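Local structure of high affinity transport system protein p37 (Mycoplasma hyorhinis, 3E79) at residues K176-I181 with M332-V337. The protein belongs to a high-affinity transport system, probably as its lipid-anchored binding component, and binds thiamine diphosphate. Sequence-based numbering, arbitrary orientation.
With I3C (5-amino-2,4,6-triiodobenzene-1,3-dicarboxylic acid), chain B.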
ATOM      1  N   LYS A 176       0.320  -6.916  18.953  1.00 18.08           N
ATOM      2  CA  LYS A 176      -0.499  -7.717  19.868  1.00 14.04           C
ATOM      3  C   LYS A 176      -1.970  -7.522  19.573  1.00 15.99           C
ATOM      4  O   LYS A 176      -2.755  -8.472  19.635  1.00 16.57           O
ATOM      5  CB  LYS A 176      -0.122  -7.358  21.318  1.00 14.02           C
ATOM      6  CG  LYS A 176       1.316  -7.809  21.577  1.00 20.10           C
ATOM      7  CD  LYS A 176       1.880  -7.410  22.925  1.00 27.10           C
ATOM      8  CE  LYS A 176       2.687  -8.567  23.511  1.00 27.50           C
ATOM      9  NZ  LYS A 176       3.792  -8.091  24.376  1.00 37.87           N
ATOM     10  N   GLU A 177      -2.389  -6.301  19.226  1.00 14.44           N
ATOM     11  CA  GLU A 177      -3.799  -6.092  18.878  1.00 19.20           C
ATOM     12  C   GLU A 177      -4.170  -6.882  17.620  1.00 17.24           C
ATOM     13  O   GLU A 177      -5.246  -7.469  17.537  1.00 17.96           O
ATOM     14  CB  GLU A 177      -4.118  -4.624  18.630  1.00 17.61           C
ATOM     15  CG  GLU A 177      -4.052  -3.617  19.752  1.00 26.84           C
ATOM     16  CD  GLU A 177      -4.509  -2.247  19.255  1.00 49.47           C
ATOM     17  OE1 GLU A 177      -3.647  -1.380  18.981  1.00 83.00           O
ATOM     18  OE2 GLU A 177      -5.728  -2.007  19.115  1.00 44.53           O
ATOM     19  N   ILE A 178      -3.274  -6.874  16.617  1.00 12.39           N
ATOM     20  CA  ILE A 178      -3.541  -7.685  15.428  1.00  9.99           C
ATOM     21  C   ILE A 178      -3.686  -9.157  15.824  1.00 20.16           C
ATOM     22  O   ILE A 178      -4.553  -9.865  15.318  1.00 17.03           O
ATOM     23  CB  ILE A 178      -2.438  -7.527  14.369  1.00 14.44           C
ATOM     24  CG1 ILE A 178      -2.482  -6.178  13.631  1.00 16.08           C
ATOM     25  CG2 ILE A 178      -2.436  -8.674  13.357  1.00 11.30           C
ATOM     26  CD1 ILE A 178      -1.164  -5.796  12.987  1.00 17.97           C
ATOM     27  N   ASN A 179      -2.865  -9.688  16.727  1.00 14.63           N
ATOM     28  CA  ASN A 179      -2.997 -11.109  17.071  1.00 12.67           C
ATOM     29  C   ASN A 179      -4.333 -11.421  17.730  1.00 11.64           C
ATOM     30  O   ASN A 179      -4.868 -12.520  17.572  1.00 13.40           O
ATOM     31  CB  ASN A 179      -1.840 -11.531  17.992  1.00 15.31           C
ATOM     32  CG  ASN A 179      -0.526 -11.547  17.248  1.00 17.33           C
ATOM     33  OD1 ASN A 179      -0.563 -11.717  16.028  1.00 16.62           O
ATOM     34  ND2 ASN A 179       0.593 -11.380  17.944  1.00 18.66           N
ATOM     35  N   LYS A 180      -4.912 -10.484  18.466  1.00 12.84           N
ATOM     36  CA  LYS A 180      -6.234 -10.704  19.052  1.00 15.77           C
ATOM     37  C   LYS A 180      -7.287 -10.954  17.979  1.00 26.83           C
ATOM     38  O   LYS A 180      -8.181 -11.772  18.170  1.00 20.52           O
ATOM     39  CB  LYS A 180      -6.668  -9.503  19.889  1.00 22.26           C
ATOM     40  CG  LYS A 180      -5.983  -9.379  21.239  1.00 46.20           C
ATOM     41  CD  LYS A 180      -5.945  -7.946  21.748  1.00 59.45           C
ATOM     42  CE  LYS A 180      -4.632  -7.620  22.445  1.00 61.96           C
ATOM     43  NZ  LYS A 180      -4.349  -6.157  22.501  1.00 56.04           N
ATOM     44  N   ILE A 181      -7.151 -10.235  16.868  1.00 21.28           N
ATOM     45  CA  ILE A 181      -8.071 -10.324  15.739  1.00 17.79           C
ATOM     46  C   ILE A 181      -7.795 -11.517  14.856  1.00 17.20           C
ATOM     47  O   ILE A 181      -8.703 -12.150  14.293  1.00 20.81           O
ATOM     48  CB  ILE A 181      -7.967  -9.026  14.890  1.00 26.67           C
ATOM     49  CG1 ILE A 181      -8.809  -7.876  15.446  1.00 33.04           C
ATOM     50  CG2 ILE A 181      -8.295  -9.277  13.427  1.00 26.48           C
ATOM     51  CD1 ILE A 181      -8.290  -6.513  15.045  1.00 37.97           C
ATOM     52  N   MET A 332       0.614 -18.798  13.066  1.00 17.35           N
ATOM     53  CA  MET A 332       1.304 -17.648  12.451  1.00 15.53           C
ATOM     54  C   MET A 332       0.851 -16.417  13.195  1.00 21.23           C
ATOM     55  O   MET A 332      -0.347 -16.259  13.489  1.00 21.68           O
ATOM     56  CB  MET A 332       0.932 -17.731  10.987  1.00 27.60           C
ATOM     57  CG  MET A 332       1.080 -16.522  10.110  1.00 30.76           C
ATOM     58  SD  MET A 332       1.238 -17.014   8.369  1.00 26.66           S
ATOM     59  CE  MET A 332       1.962 -15.462   7.776  1.00 17.94           C
ATOM     60  N   GLU A 333       1.767 -15.516  13.563  1.00 16.59           N
ATOM     61  CA  GLU A 333       1.305 -14.359  14.320  1.00 19.25           C
ATOM     62  C   GLU A 333       2.211 -13.163  14.031  1.00 13.66           C
ATOM     63  O   GLU A 333       3.301 -13.394  13.501  1.00 16.51           O
ATOM     64  CB  GLU A 333       1.256 -14.660  15.812  1.00 19.96           C
ATOM     65  CG  GLU A 333       2.591 -14.787  16.505  1.00 22.17           C
ATOM     66  CD  GLU A 333       2.526 -15.567  17.808  1.00 29.43           C
ATOM     67  OE1 GLU A 333       3.524 -15.502  18.553  1.00 22.30           O
ATOM     68  OE2 GLU A 333       1.543 -16.262  18.134  1.00 27.92           O
ATOM     69  N   ALA A 334       1.706 -11.984  14.392  1.00 10.67           N
ATOM     70  CA  ALA A 334       2.457 -10.755  14.172  1.00 13.29           C
ATOM     71  C   ALA A 334       3.502 -10.562  15.260  1.00 12.47           C
ATOM     72  O   ALA A 334       3.219 -10.769  16.447  1.00 20.55           O
ATOM     73  CB  ALA A 334       1.526  -9.545  14.100  1.00 14.30           C
ATOM     74  N   LEU A 335       4.702 -10.164  14.839  1.00  9.86           N
ATOM     75  CA  LEU A 335       5.758  -9.875  15.804  1.00 13.61           C
ATOM     76  C   LEU A 335       5.807  -8.387  16.104  1.00 17.03           C
ATOM     77  O   LEU A 335       5.849  -7.965  17.258  1.00 14.39           O
ATOM     78  CB  LEU A 335       7.099 -10.373  15.278  1.00 12.82           C
ATOM     79  CG  LEU A 335       8.332 -10.021  16.114  1.00 19.57           C
ATOM     80  CD1 LEU A 335       8.381 -10.904  17.350  1.00 15.49           C
ATOM     81  CD2 LEU A 335       9.599 -10.166  15.277  1.00 17.42           C
ATOM     82  N   ILE A 336       5.815  -7.589  15.038  1.00 14.78           N
ATOM     83  CA  ILE A 336       5.876  -6.132  15.167  1.00 12.98           C
ATOM     84  C   ILE A 336       5.465  -5.480  13.844  1.00 15.38           C
ATOM     85  O   ILE A 336       5.561  -6.129  12.799  1.00 14.23           O
ATOM     86  CB  ILE A 336       7.291  -5.699  15.567  1.00 13.96           C
ATOM     87  CG1 ILE A 336       7.463  -4.219  15.914  1.00 16.99           C
ATOM     88  CG2 ILE A 336       8.277  -6.089  14.461  1.00 17.00           C
ATOM     89  CD1 ILE A 336       8.794  -3.905  16.576  1.00 13.01           C
ATOM     90  N   VAL A 337       4.996  -4.244  13.856  1.00 14.99           N
ATOM     91  CA  VAL A 337       4.682  -3.562  12.587  1.00 16.08           C
ATOM     92  C   VAL A 337       5.791  -2.562  12.320  1.00 14.75           C
ATOM     93  O   VAL A 337       6.777  -2.518  13.061  1.00 17.22           O
ATOM     94  CB  VAL A 337       3.298  -2.915  12.602  1.00 14.47           C
ATOM     95  CG1 VAL A 337       2.226  -3.979  12.874  1.00 13.70           C
ATOM     96  CG2 VAL A 337       3.185  -1.809  13.645  1.00 11.06           C
TER
HETATM   97  I3  I3C B 500       8.764  -8.564  22.295  1.00 39.17           I
HETATM   98  I2  I3C B 500       3.940 -10.580  19.394  1.00 26.70           I
HETATM   99  I1  I3C B 500       5.010 -12.460  24.986  1.00 45.15           I
HETATM  100  O8  I3C B 500       7.706  -9.640  25.353  1.00 42.18           O
HETATM  101  O9  I3C B 500       8.509 -11.544  24.479  1.00 31.93           O
HETATM  102  C10 I3C B 500       3.437 -12.105  22.162  1.00 27.16           C
HETATM  103  N13 I3C B 500       6.633  -8.998  20.027  1.00 22.36           N
HETATM  104  C1  I3C B 500       6.711 -10.513  23.363  1.00 30.49           C
HETATM  105  C6  I3C B 500       7.024  -9.712  22.263  1.00 23.61           C
HETATM  106  C5  I3C B 500       6.245  -9.691  21.111  1.00 28.30           C
HETATM  107  C4  I3C B 500       5.060 -10.440  21.136  1.00 22.71           C
HETATM  108  C3  I3C B 500       4.732 -11.280  22.210  1.00 26.08           C
HETATM  109  C2  I3C B 500       5.549 -11.285  23.348  1.00 21.52           C
HETATM  110  C7  I3C B 500       7.734 -10.560  24.524  1.00 33.98           C
HETATM  111  O11 I3C B 500       3.496 -13.306  21.842  1.00 32.95           O
HETATM  112  O12 I3C B 500       2.393 -11.494  22.463  1.00 26.81           O
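Asn-179 lays its carboxamide along the backbone of Ala-334, joining helix 170-184 to strand 331-337, one of the two edge strands of a five-stranded mixed sheet in this periplasmic-binding-protein-type fold. The opposite side of the strand pairs with 217-223, Glu-333 bonding there to Ile-221, while segment 176-181 runs nearly antiparallel (165°) to 332-337. The side-chain amide thus serves an edge strand much as a neighbouring peptide would: OD1 of Asn-179 accepts from Ala-334 N at 2.8 Å, and ND2 of Asn-179 donates to Ala-334 O at 3.1 Å. Both bonds are nearly straight, and each acceptor oxygen is met in its carbonyl plane on a lone pair, so the pair fixes which way round the amide lies. With CG anti to its own carbonyl carbon (chi1 -70°), Asn-179 turns the group onto the strand, its OD1 also resting 3.5 Å from CB of Glu-333.

One residue earlier on the helix, the contact becomes apolar. The branch methyl CG2 of Ile-178 faces CB of Ala-334 at 4.1 Å, and CD1 of Ile-178 meets CG1 of Val-337 at 3.8 Å; Phe-154 lies against the same isoleucine. The carboxylate of Glu-333 turns to Lys-232 in a salt bridge. The side chain of Val-337 lies about 12 Å from the bound thiamine diphosphate, whereas beside the amide sits the triiodinated I3C. This compound donates from N13 to Leu-335 O, and its iodine I2 approaches Ala-334 O to 3.0 Å, with that oxygen nearly in line with the C4-I2 bond (about 161°), the geometry of a halogen bond.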